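Long-range contacts in VAL-1 (Chlorella virus, PDB 3GNE), which cleaves alginate as a lyase of polysaccharide lyase family 14, probably by beta-elimination at the glycosidic bonds of its uronate chain: residues E121-V125 with F156-L160; F87-H93 with N218-G223; P182-S188 with L199-S205; W77-K83 with Y162-I168. One frame throughout, in Å; residues are numbered along the deposited sequence.

Contact 1 of 4, residues E121-V125 with F156-L160; sequences EKGGV and FKNAL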
# COMPACT_ATOMS: atom_id res chain seq x y z
N GLU A 121 10.93 -10.56 -3.71
CA GLU A 121 11.46 -11.57 -4.58
C GLU A 121 10.50 -12.76 -4.72
O GLU A 121 9.84 -13.14 -3.76
CB GLU A 121 12.78 -12.11 -4.01
CG GLU A 121 13.92 -11.12 -4.03
CD GLU A 121 15.13 -11.74 -3.37
OE1 GLU A 121 15.69 -11.10 -2.45
OE2 GLU A 121 15.52 -12.84 -3.80
N LYS A 122 10.46 -13.30 -5.92
CA LYS A 122 9.68 -14.52 -6.19
C LYS A 122 8.22 -14.33 -5.87
O LYS A 122 7.50 -15.32 -5.66
CB LYS A 122 10.27 -15.72 -5.46
CG LYS A 122 11.68 -16.05 -5.94
CD LYS A 122 12.31 -17.19 -5.14
CE LYS A 122 13.64 -17.70 -5.68
NZ LYS A 122 14.70 -16.68 -5.40
N GLY A 123 7.71 -13.09 -5.91
CA GLY A 123 6.29 -12.91 -5.70
C GLY A 123 5.83 -12.97 -4.27
O GLY A 123 4.66 -13.11 -3.92
N GLY A 124 6.81 -12.80 -3.33
CA GLY A 124 6.39 -12.71 -1.92
C GLY A 124 5.69 -11.41 -1.63
O GLY A 124 5.66 -10.50 -2.46
N VAL A 125 5.12 -11.31 -0.42
CA VAL A 125 4.43 -10.11 0.03
C VAL A 125 4.90 -9.82 1.44
O VAL A 125 5.12 -10.75 2.22
CB VAL A 125 2.89 -10.28 -0.04
CG1 VAL A 125 2.13 -9.07 0.52
CG2 VAL A 125 2.48 -10.52 -1.49
N PHE A 156 4.17 -15.20 3.39
CA PHE A 156 3.62 -14.97 2.06
C PHE A 156 4.66 -15.22 1.00
O PHE A 156 4.66 -14.58 -0.04
CB PHE A 156 3.09 -13.52 1.92
CG PHE A 156 1.89 -13.24 2.82
CD1 PHE A 156 2.00 -12.31 3.84
CD2 PHE A 156 0.68 -13.88 2.65
CE1 PHE A 156 0.94 -11.99 4.68
CE2 PHE A 156 -0.40 -13.59 3.45
CZ PHE A 156 -0.27 -12.65 4.47
N LYS A 157 5.60 -16.14 1.25
CA LYS A 157 6.57 -16.43 0.19
C LYS A 157 5.82 -16.92 -1.05
O LYS A 157 4.89 -17.73 -0.99
CB LYS A 157 7.66 -17.43 0.62
CG LYS A 157 8.58 -16.96 1.73
CD LYS A 157 9.80 -17.83 1.99
CE LYS A 157 10.41 -17.47 3.37
NZ LYS A 157 10.75 -16.00 3.36
N ASN A 158 6.24 -16.42 -2.20
CA ASN A 158 5.67 -16.76 -3.50
C ASN A 158 4.15 -16.71 -3.49
O ASN A 158 3.47 -17.46 -4.19
CB ASN A 158 6.21 -18.15 -3.88
CG ASN A 158 5.89 -18.48 -5.32
OD1 ASN A 158 6.14 -17.67 -6.23
ND2 ASN A 158 5.33 -19.67 -5.49
N ALA A 159 3.58 -15.80 -2.70
CA ALA A 159 2.12 -15.75 -2.61
C ALA A 159 1.49 -15.22 -3.90
O ALA A 159 0.36 -15.57 -4.23
CB ALA A 159 1.69 -14.88 -1.42
N LEU A 160 2.20 -14.35 -4.59
CA LEU A 160 1.68 -13.77 -5.84
C LEU A 160 1.98 -14.73 -6.98
O LEU A 160 3.13 -14.87 -7.42
CB LEU A 160 2.31 -12.40 -6.09
CG LEU A 160 2.06 -11.38 -4.97
CD1 LEU A 160 2.93 -10.15 -5.24
CD2 LEU A 160 0.58 -11.00 -4.91
O HOH W 1 8.91 -15.05 -1.89
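Val125 and Leu160 make the apolar centre of this contact: CG2 of Val125 lies 3.6 Å from CG of Leu160, and the two side chains cross at about a right angle. The first torsion of Val125 (176°) sets CG1 opposite the backbone N and turns CG2 to the leucine. On the other flank of the valine, its CB packs against CB of Phe156 at 3.8 Å. The phenylalanine ring then leads off to Val190 and Val192 of strand 186-192, while Leu160 goes on to Trp119 and Ile168, which places the cluster between the two large sheets.

Outward from the cluster the backbone takes over. Leu160 N donates to Gly123 O over 2.8 Å, with 163° at the hydrogen, and the donor is tilted 19° from the carbonyl plane. Phe156 O, which also accepts from Ala159 N, takes a weak bond from Val125 N and a CA-H...O contact from Gly124 CA at 3.2 Å. Gly123 and Gly124 both face Gln120 in a G1 beta bulge. At the polar edge, water 1 gives a proton to Glu121 O (2.8 Å) and accepts one from Asn158 N (3.0 Å).

The chemistry implies two loops joined mainly through main-chain polar groups around a small hydrophobic centre, with the charged end of Lys157 directed to Asp154 rather than across the contact.

Contact 2 of 4, residues F87-H93 with N218-G223; sequences FARGGKH and NTFFGG. With FLC (citrate anion), chain C.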
# COMPACT_ATOMS: atom_id res chain seq x y z
N PHE A 87 9.87 -10.10 -10.70
CA PHE A 87 9.66 -9.33 -9.49
C PHE A 87 10.90 -8.67 -8.93
O PHE A 87 10.78 -7.89 -7.97
CB PHE A 87 9.09 -10.30 -8.42
CG PHE A 87 7.71 -10.86 -8.73
CD1 PHE A 87 6.58 -10.05 -8.58
CD2 PHE A 87 7.53 -12.17 -9.17
CE1 PHE A 87 5.29 -10.51 -8.88
CE2 PHE A 87 6.25 -12.64 -9.46
CZ PHE A 87 5.14 -11.83 -9.33
N ALA A 88 12.05 -8.96 -9.51
CA ALA A 88 13.31 -8.39 -9.07
C ALA A 88 13.43 -8.64 -7.58
O ALA A 88 13.26 -9.80 -7.16
CB ALA A 88 13.42 -6.93 -9.45
N ARG A 89 13.74 -7.60 -6.78
CA ARG A 89 13.81 -7.84 -5.33
C ARG A 89 12.77 -7.02 -4.59
O ARG A 89 12.96 -6.67 -3.43
CB ARG A 89 15.24 -7.56 -4.81
CG ARG A 89 16.21 -8.53 -5.48
CD ARG A 89 17.66 -8.46 -4.95
NE ARG A 89 17.79 -9.37 -3.81
CZ ARG A 89 18.92 -9.80 -3.26
NH1 ARG A 89 20.04 -9.35 -3.79
NH2 ARG A 89 18.87 -10.64 -2.22
N GLY A 90 11.61 -6.84 -5.21
CA GLY A 90 10.43 -6.30 -4.57
C GLY A 90 10.06 -4.91 -5.05
O GLY A 90 10.72 -4.29 -5.94
N GLY A 91 8.96 -4.39 -4.55
CA GLY A 91 8.41 -3.12 -5.00
C GLY A 91 7.16 -2.83 -4.22
O GLY A 91 6.76 -3.61 -3.34
N LYS A 92 6.52 -1.72 -4.56
CA LYS A 92 5.36 -1.27 -3.82
C LYS A 92 4.06 -1.45 -4.59
O LYS A 92 4.02 -1.30 -5.81
CB LYS A 92 5.47 0.25 -3.54
CG LYS A 92 6.26 0.61 -2.31
CD LYS A 92 7.72 0.18 -2.38
CE LYS A 92 8.42 0.73 -1.14
NZ LYS A 92 9.84 0.20 -1.12
N HIS A 93 3.00 -1.64 -3.82
CA HIS A 93 1.63 -1.46 -4.32
C HIS A 93 1.09 -0.14 -3.80
O HIS A 93 1.12 0.88 -4.50
CB HIS A 93 0.74 -2.64 -3.89
CG HIS A 93 0.97 -3.87 -4.71
ND1 HIS A 93 0.20 -4.99 -4.49
CD2 HIS A 93 1.87 -4.17 -5.68
CE1 HIS A 93 0.62 -5.91 -5.34
NE2 HIS A 93 1.63 -5.48 -6.07
N ASN A 218 0.91 3.90 -5.02
CA ASN A 218 2.10 4.33 -5.76
C ASN A 218 2.93 3.09 -6.01
O ASN A 218 3.65 2.61 -5.15
CB ASN A 218 2.87 5.37 -4.95
CG ASN A 218 3.90 6.05 -5.83
OD1 ASN A 218 4.21 5.60 -6.92
ND2 ASN A 218 4.42 7.15 -5.34
N THR A 219 2.76 2.52 -7.23
CA THR A 219 3.38 1.23 -7.50
C THR A 219 4.62 1.44 -8.36
O THR A 219 4.63 2.19 -9.34
CB THR A 219 2.38 0.28 -8.16
OG1 THR A 219 3.04 -1.00 -8.34
CG2 THR A 219 1.86 0.71 -9.54
N PHE A 220 5.70 0.81 -7.92
CA PHE A 220 7.02 0.95 -8.56
C PHE A 220 7.93 -0.09 -8.01
O PHE A 220 7.66 -0.63 -6.90
CB PHE A 220 7.58 2.38 -8.30
CG PHE A 220 7.72 2.72 -6.84
CD1 PHE A 220 6.65 3.38 -6.20
CD2 PHE A 220 8.87 2.39 -6.10
CE1 PHE A 220 6.76 3.68 -4.84
CE2 PHE A 220 8.97 2.71 -4.76
CZ PHE A 220 7.90 3.36 -4.12
N PHE A 221 9.05 -0.37 -8.71
CA PHE A 221 10.02 -1.31 -8.22
C PHE A 221 10.95 -0.71 -7.19
O PHE A 221 11.37 0.43 -7.29
CB PHE A 221 10.90 -1.79 -9.40
CG PHE A 221 10.27 -2.96 -10.17
CD1 PHE A 221 10.85 -4.22 -10.07
CD2 PHE A 221 9.12 -2.78 -10.94
CE1 PHE A 221 10.27 -5.31 -10.70
CE2 PHE A 221 8.51 -3.87 -11.57
CZ PHE A 221 9.11 -5.13 -11.46
N GLY A 222 11.31 -1.55 -6.20
CA GLY A 222 12.37 -1.18 -5.29
C GLY A 222 11.88 -0.31 -4.14
O GLY A 222 10.72 -0.23 -3.79
N GLY A 223 12.82 0.34 -3.52
CA GLY A 223 14.24 0.17 -3.77
C GLY A 223 14.83 -1.05 -3.10
O GLY A 223 14.11 -1.74 -2.36
CAC FLC C . 9.58 4.50 -0.24
CA FLC C . 11.03 4.81 -0.57
CB FLC C . 11.83 3.51 -0.71
CBC FLC C . 11.76 2.80 0.64
CG FLC C . 13.28 3.86 -1.03
CGC FLC C . 14.21 2.65 -1.19
OA1 FLC C . 8.91 3.91 -1.07
OA2 FLC C . 9.17 4.86 0.85
OB1 FLC C . 11.05 1.78 0.70
OB2 FLC C . 12.37 3.31 1.62
OG1 FLC C . 13.87 1.57 -0.73
OG2 FLC C . 15.32 2.86 -1.76
OHB FLC C . 11.28 2.75 -1.77
O HOH W 2 12.68 -4.61 -1.64
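Lys92 crosses the Phe220 ring obliquely, its CB over one face, in an antiparallel pairing of strands 91-99 and 212-221, part of the seven-stranded sheet of this concanavalin-clan fold. CB of the lysine stands 4.1 Å from the ring centroid and 21° off the normal, a CH-pi contact offset toward the rim. A bend at chi2 (63°) then carries CG and CD past the outer end of the ring, where CD comes 3.6 Å from Phe220 CZ. Beyond it NZ donates to Gly222 O and to two oxygens of a bound citrate, OB1 at 2.7 Å and the hydroxyl oxygen OHB. Citrate OA1 meets the same phenylalanine at its edge, in plane.

Citrate probably came from the crystallisation liquor. Its further hydrogen bonds to Tyr128, Tyr130, His147 and Arg116 mark a pocket able to hold carboxylates, consistent with a site for the uronate chain of alginate.

Phe221 points to the other face of the sheet, and Ala88 CB touches its edge in plane, 3.8 Å from CE1. Between the faces, Gly91 lies opposite Phe221 with CA atoms 4.0 Å apart. Lys92 N donates to Phe220 O nearly straight (165° at the hydrogen). On the Phe221 side, Thr219 OG1, set opposite its own backbone N, donates to Lys92 O at 2.7 Å.

Contact 3 of 4, residues P182-S188 with L199-S205; sequences PQLDGES and LKRINWS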
# COMPACT_ATOMS: atom_id res chain seq x y z
N PRO A 182 -0.75 7.25 23.86
CA PRO A 182 -1.03 6.17 22.92
C PRO A 182 -0.89 4.80 23.58
O PRO A 182 0.05 4.58 24.34
CB PRO A 182 0.05 6.31 21.85
CG PRO A 182 0.65 7.64 22.04
CD PRO A 182 0.43 8.04 23.47
N GLN A 183 -1.81 3.89 23.29
CA GLN A 183 -1.97 2.68 24.09
C GLN A 183 -1.34 1.44 23.46
O GLN A 183 -1.61 0.29 23.93
CB GLN A 183 -3.46 2.45 24.38
CG GLN A 183 -4.09 3.47 25.29
CD GLN A 183 -3.43 3.53 26.66
OE1 GLN A 183 -2.70 4.46 27.03
NE2 GLN A 183 -3.70 2.50 27.43
N LEU A 184 -0.51 1.53 22.42
CA LEU A 184 0.21 0.35 21.87
C LEU A 184 -0.72 -0.83 21.56
O LEU A 184 -0.44 -1.99 21.83
CB LEU A 184 1.37 -0.02 22.82
CG LEU A 184 2.52 0.99 22.85
CD1 LEU A 184 3.43 0.77 24.06
CD2 LEU A 184 3.36 0.95 21.55
N ASP A 185 -1.86 -0.47 20.97
CA ASP A 185 -2.91 -1.45 20.68
C ASP A 185 -3.42 -1.23 19.25
O ASP A 185 -4.48 -1.73 18.94
CB ASP A 185 -4.06 -1.36 21.66
CG ASP A 185 -4.71 0.00 21.76
OD1 ASP A 185 -4.20 0.99 21.17
OD2 ASP A 185 -5.74 0.08 22.46
N GLY A 186 -2.63 -0.51 18.45
CA GLY A 186 -2.95 -0.40 17.01
C GLY A 186 -2.62 -1.73 16.36
O GLY A 186 -1.93 -2.61 16.88
N GLU A 187 -3.14 -1.92 15.16
CA GLU A 187 -3.01 -3.17 14.45
C GLU A 187 -2.81 -2.93 12.96
O GLU A 187 -3.14 -1.86 12.42
CB GLU A 187 -4.29 -4.02 14.58
CG GLU A 187 -4.69 -4.28 16.00
CD GLU A 187 -5.89 -5.19 16.12
OE1 GLU A 187 -6.45 -5.64 15.09
OE2 GLU A 187 -6.34 -5.46 17.27
N SER A 188 -2.30 -3.97 12.32
CA SER A 188 -2.22 -4.03 10.87
C SER A 188 -2.55 -5.44 10.43
O SER A 188 -2.30 -6.38 11.16
CB SER A 188 -0.79 -3.71 10.43
OG SER A 188 -0.75 -3.79 9.00
N LEU A 199 -0.68 -8.06 12.73
CA LEU A 199 0.36 -7.53 13.60
C LEU A 199 -0.34 -6.68 14.66
O LEU A 199 -1.06 -5.70 14.26
CB LEU A 199 1.39 -6.69 12.84
CG LEU A 199 2.47 -5.98 13.68
CD1 LEU A 199 3.41 -6.97 14.36
CD2 LEU A 199 3.24 -4.98 12.82
N LYS A 200 -0.20 -6.97 15.95
CA LYS A 200 -0.84 -6.16 16.98
C LYS A 200 0.21 -5.39 17.75
O LYS A 200 1.42 -5.63 17.63
CB LYS A 200 -1.63 -7.10 17.92
CG LYS A 200 -2.77 -7.84 17.23
CD LYS A 200 -3.73 -8.43 18.27
CE LYS A 200 -4.93 -9.08 17.62
NZ LYS A 200 -5.83 -9.76 18.59
N ARG A 201 -0.23 -4.43 18.54
CA ARG A 201 0.63 -3.68 19.48
C ARG A 201 1.40 -2.49 18.92
O ARG A 201 2.46 -2.06 19.39
CB ARG A 201 1.47 -4.72 20.24
CG ARG A 201 0.56 -5.49 21.22
CD ARG A 201 0.36 -6.96 20.83
NE ARG A 201 0.28 -7.83 22.00
CZ ARG A 201 1.30 -8.37 22.65
NH1 ARG A 201 2.55 -8.14 22.26
NH2 ARG A 201 1.07 -9.14 23.71
N ILE A 202 0.79 -1.89 17.89
CA ILE A 202 1.44 -0.78 17.18
C ILE A 202 0.98 0.56 17.69
O ILE A 202 -0.21 0.74 17.97
CB ILE A 202 1.00 -0.83 15.69
CG1 ILE A 202 1.36 -2.18 15.04
CG2 ILE A 202 1.62 0.33 14.95
CD1 ILE A 202 0.74 -2.36 13.68
N ASN A 203 1.89 1.50 17.86
CA ASN A 203 1.50 2.92 18.00
C ASN A 203 1.49 3.56 16.60
O ASN A 203 2.55 3.75 16.01
CB ASN A 203 2.39 3.68 18.95
CG ASN A 203 1.95 3.72 20.40
OD1 ASN A 203 2.78 4.10 21.24
ND2 ASN A 203 0.73 3.36 20.72
N TRP A 204 0.31 3.90 16.11
CA TRP A 204 0.23 4.55 14.79
C TRP A 204 0.35 6.04 14.86
O TRP A 204 0.76 6.66 13.85
CB TRP A 204 -1.08 4.16 14.13
CG TRP A 204 -1.11 2.81 13.50
CD1 TRP A 204 -1.88 1.74 13.81
CD2 TRP A 204 -0.25 2.38 12.38
NE1 TRP A 204 -1.59 0.69 12.99
CE2 TRP A 204 -0.60 1.05 12.11
CE3 TRP A 204 0.73 3.02 11.64
CZ2 TRP A 204 -0.00 0.30 11.10
CZ3 TRP A 204 1.36 2.31 10.63
CH2 TRP A 204 0.98 0.98 10.38
N SER A 205 0.01 6.70 15.99
CA SER A 205 0.20 8.14 16.04
C SER A 205 0.31 8.53 17.51
O SER A 205 -0.05 7.82 18.40
CB SER A 205 -0.92 8.96 15.36
OG SER A 205 -2.06 9.05 16.24
O HOH W 3 -7.50 -7.50 18.35
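Leu199 opens the pairing with two bonds to Ser188: its N donates to Ser188 O at 2.8 Å, nearly straight, and its O accepts from Ser188 N. Lys200 lies alongside Glu187, both extended and pointing the same way. Their charged atoms stay beyond salt-bridge range, and water 3 joins them, giving a proton to Glu187 OE2 (2.6 Å) and accepting one from Lys200 NZ. Glu187 OE1 is bonded to Tyr243.

Arg201 turns its CA to Leu184 O in a CA-H...O contact of 3.1 Å; with positive phi and psi it faces Gly186 together with Ile202 in a G1 beta bulge. Ile202 exchanges backbone bonds with Gly186 in both directions, although its N meets Gly186 O from 45° above the carbonyl plane. Its CD1 reaches across to Ser188 CB at 3.8 Å, while CG2 lies over the centre of the Trp204 ring.

Asn203 lays its amide group obliquely against Leu184 and beside Pro182 CB. Trp204 (chi1 -79°) turns the edge of its indole to the neighbouring strand: NE1 donates to Glu187 O over 3.0 Å, close to the ring plane but 54° above the carbonyl plane, and CZ2 comes 4.1 Å from Ser188 CB. Ser205 O lies against Pro182 CG, buried with no hydrogen-bond partner in the model.

These contacts form a beta hairpin, 186-192 with 195-202, its G1 bulge lying where it opens into loops.

Contact 4 of 4, residues W77-K83 with Y162-I168; sequences WEVFYPK and YDVWNRI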
# COMPACT_ATOMS: atom_id res chain seq x y z
N TRP A 77 -7.35 -4.74 -3.38
CA TRP A 77 -7.23 -4.65 -4.84
C TRP A 77 -6.82 -6.02 -5.34
O TRP A 77 -6.46 -6.90 -4.53
CB TRP A 77 -6.21 -3.59 -5.32
CG TRP A 77 -4.86 -3.77 -4.67
CD1 TRP A 77 -3.81 -4.52 -5.15
CD2 TRP A 77 -4.41 -3.22 -3.44
NE1 TRP A 77 -2.73 -4.45 -4.28
CE2 TRP A 77 -3.08 -3.65 -3.22
CE3 TRP A 77 -5.02 -2.36 -2.47
CZ2 TRP A 77 -2.32 -3.29 -2.09
CZ3 TRP A 77 -4.25 -2.01 -1.36
CH2 TRP A 77 -2.95 -2.46 -1.17
N GLU A 78 -6.89 -6.19 -6.65
CA GLU A 78 -6.43 -7.45 -7.25
C GLU A 78 -5.36 -7.15 -8.25
O GLU A 78 -5.40 -6.11 -8.92
CB GLU A 78 -7.60 -8.17 -7.96
CG GLU A 78 -8.69 -8.48 -6.88
CD GLU A 78 -9.92 -9.07 -7.53
OE1 GLU A 78 -9.81 -9.63 -8.63
OE2 GLU A 78 -11.01 -9.05 -6.95
N VAL A 79 -4.38 -8.06 -8.38
CA VAL A 79 -3.30 -7.83 -9.37
C VAL A 79 -2.97 -9.10 -10.13
O VAL A 79 -2.93 -10.19 -9.60
CB VAL A 79 -2.07 -7.30 -8.62
CG1 VAL A 79 -1.59 -8.33 -7.59
CG2 VAL A 79 -0.96 -6.94 -9.62
N PHE A 80 -2.80 -8.93 -11.43
CA PHE A 80 -2.47 -9.99 -12.37
C PHE A 80 -1.05 -9.74 -12.92
O PHE A 80 -0.81 -8.69 -13.53
CB PHE A 80 -3.50 -9.97 -13.48
CG PHE A 80 -3.47 -11.12 -14.48
CD1 PHE A 80 -4.49 -12.07 -14.43
CD2 PHE A 80 -2.51 -11.29 -15.45
CE1 PHE A 80 -4.53 -13.09 -15.35
CE2 PHE A 80 -2.53 -12.31 -16.38
CZ PHE A 80 -3.55 -13.23 -16.35
N TYR A 81 -0.19 -10.71 -12.67
CA TYR A 81 1.19 -10.73 -13.17
C TYR A 81 1.28 -11.77 -14.29
O TYR A 81 1.25 -12.97 -13.95
CB TYR A 81 2.14 -11.13 -12.04
CG TYR A 81 2.24 -10.00 -11.00
CD1 TYR A 81 2.98 -8.86 -11.37
CD2 TYR A 81 1.68 -10.09 -9.73
CE1 TYR A 81 3.11 -7.83 -10.42
CE2 TYR A 81 1.80 -9.04 -8.81
CZ TYR A 81 2.53 -7.93 -9.19
OH TYR A 81 2.67 -6.85 -8.31
N PRO A 82 1.38 -11.36 -15.54
CA PRO A 82 1.52 -12.35 -16.59
C PRO A 82 2.75 -13.21 -16.37
O PRO A 82 3.77 -12.71 -15.88
CB PRO A 82 1.69 -11.50 -17.86
CG PRO A 82 0.98 -10.20 -17.53
CD PRO A 82 1.34 -9.98 -16.05
N LYS A 83 2.69 -14.47 -16.77
CA LYS A 83 3.83 -15.36 -16.74
C LYS A 83 5.11 -14.70 -17.24
O LYS A 83 5.02 -14.06 -18.31
CB LYS A 83 3.48 -16.61 -17.57
CG LYS A 83 4.47 -17.77 -17.40
CD LYS A 83 4.25 -18.83 -18.45
CE LYS A 83 5.12 -20.08 -18.30
NZ LYS A 83 4.54 -21.16 -19.21
N TYR A 162 1.51 -16.37 -10.88
CA TYR A 162 1.36 -15.86 -12.26
C TYR A 162 0.01 -16.20 -12.88
O TYR A 162 -0.61 -17.24 -12.60
CB TYR A 162 2.46 -16.46 -13.16
CG TYR A 162 3.86 -15.99 -12.89
CD1 TYR A 162 4.19 -14.67 -12.97
CD2 TYR A 162 4.90 -16.88 -12.53
CE1 TYR A 162 5.47 -14.22 -12.72
CE2 TYR A 162 6.19 -16.45 -12.29
CZ TYR A 162 6.46 -15.10 -12.38
OH TYR A 162 7.74 -14.67 -12.15
N ASP A 163 -0.44 -15.33 -13.79
CA ASP A 163 -1.60 -15.60 -14.64
C ASP A 163 -2.88 -15.78 -13.84
O ASP A 163 -3.77 -16.57 -14.24
CB ASP A 163 -1.26 -16.86 -15.49
CG ASP A 163 -0.32 -16.56 -16.64
OD1 ASP A 163 -0.03 -15.39 -16.94
OD2 ASP A 163 0.13 -17.54 -17.31
N VAL A 164 -3.02 -15.13 -12.70
CA VAL A 164 -4.21 -15.19 -11.85
C VAL A 164 -4.49 -13.82 -11.24
O VAL A 164 -3.57 -13.03 -11.02
CB VAL A 164 -4.05 -16.10 -10.64
CG1 VAL A 164 -3.61 -17.46 -11.04
CG2 VAL A 164 -3.02 -15.62 -9.62
N TRP A 165 -5.75 -13.58 -10.91
CA TRP A 165 -6.04 -12.37 -10.17
C TRP A 165 -5.73 -12.59 -8.71
O TRP A 165 -6.50 -13.23 -7.96
CB TRP A 165 -7.50 -11.97 -10.41
CG TRP A 165 -7.65 -11.47 -11.82
CD1 TRP A 165 -8.19 -12.11 -12.88
CD2 TRP A 165 -7.23 -10.19 -12.29
NE1 TRP A 165 -8.15 -11.33 -14.01
CE2 TRP A 165 -7.55 -10.12 -13.66
CE3 TRP A 165 -6.63 -9.11 -11.67
CZ2 TRP A 165 -7.28 -9.00 -14.41
CZ3 TRP A 165 -6.34 -7.99 -12.42
CH2 TRP A 165 -6.66 -7.93 -13.79
N ASN A 166 -4.61 -12.10 -8.25
CA ASN A 166 -4.27 -12.25 -6.83
C ASN A 166 -5.06 -11.21 -6.03
O ASN A 166 -5.07 -10.05 -6.48
CB ASN A 166 -2.79 -11.98 -6.59
CG ASN A 166 -1.90 -13.02 -7.28
OD1 ASN A 166 -1.75 -14.13 -6.76
ND2 ASN A 166 -1.27 -12.66 -8.40
N ARG A 167 -5.65 -11.59 -4.94
CA ARG A 167 -6.44 -10.72 -4.10
C ARG A 167 -5.62 -10.25 -2.91
O ARG A 167 -5.16 -11.08 -2.14
CB ARG A 167 -7.72 -11.44 -3.62
CG ARG A 167 -8.56 -11.91 -4.81
CD ARG A 167 -9.80 -12.64 -4.33
NE ARG A 167 -9.54 -13.71 -3.41
CZ ARG A 167 -9.00 -14.91 -3.43
NH1 ARG A 167 -8.96 -15.63 -2.31
NH2 ARG A 167 -8.48 -15.40 -4.56
N ILE A 168 -5.48 -8.92 -2.80
CA ILE A 168 -4.68 -8.35 -1.74
C ILE A 168 -5.55 -7.47 -0.85
O ILE A 168 -6.37 -6.71 -1.35
CB ILE A 168 -3.58 -7.44 -2.37
CG1 ILE A 168 -2.81 -8.17 -3.49
CG2 ILE A 168 -2.67 -6.90 -1.27
CD1 ILE A 168 -2.03 -9.36 -3.04
O HOH W 4 -1.04 -13.10 -11.58
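Phe80 lies across Trp165 and the turn before it. Its CB sits almost squarely over the six-membered ring of the tryptophan, 3.6 Å from the centroid and 10° off the normal. With CG opposite the backbone N (chi1 -172°), CD1 stays over the same indole face, nearest CE2, and the rings form an edge-to-face pair with planes 56° apart. Farther out, CE1 approaches Asp163 C at 3.5 Å. At the tip, CZ lies near Asp163 CA, which makes a CH-pi contact over the phenyl face.

Asp163 is held at two points: its N donates to Tyr81 O, and its OD1 receives Lys83 N at 2.9 Å from above the carboxylate plane. Between strands 72-80 and 166-173, Val79 O accepts from Asn166 N (2.9 Å) and Asn166 ND2 (3.2 Å), which come from opposite faces of its plane. Asn193 holds Asn166 OD1. On the sheet face bearing Val79, Ile168 CB lies over the five-membered ring of Trp77, 4.0 Å from its centroid.

An aromatic ring thus packs on each side of this pair inside the sheet, Glu78 and Arg167 sharing the Trp165 side, with the main chains of 77-79 and 166-168 largely bonded to each other.

How the contacts relate
Contacts 1, 2 and 4 form one connected region, their centres 12 to 15 Å apart, whereas contact 3 stands 26 to 30 Å from each of them without touching. Contact 2 meets contact 4 through His93 NE2 and Tyr81 OH, 2.8 Å apart in a probable hydrogen bond, and contact 1 through the salt bridge of Arg89 NE with Glu121 OE1 (3.0 Å). Leu160 of contact 1 packs on Ile168 of contact 4, CD2 to CD1 3.6 Å. Contacts 3 and 4 reach the same sheet, on opposite sides of the chain's centre, through neighbouring strands 166-173 and 186-192. The citrate pocket lies at contact 2, on the other sheet.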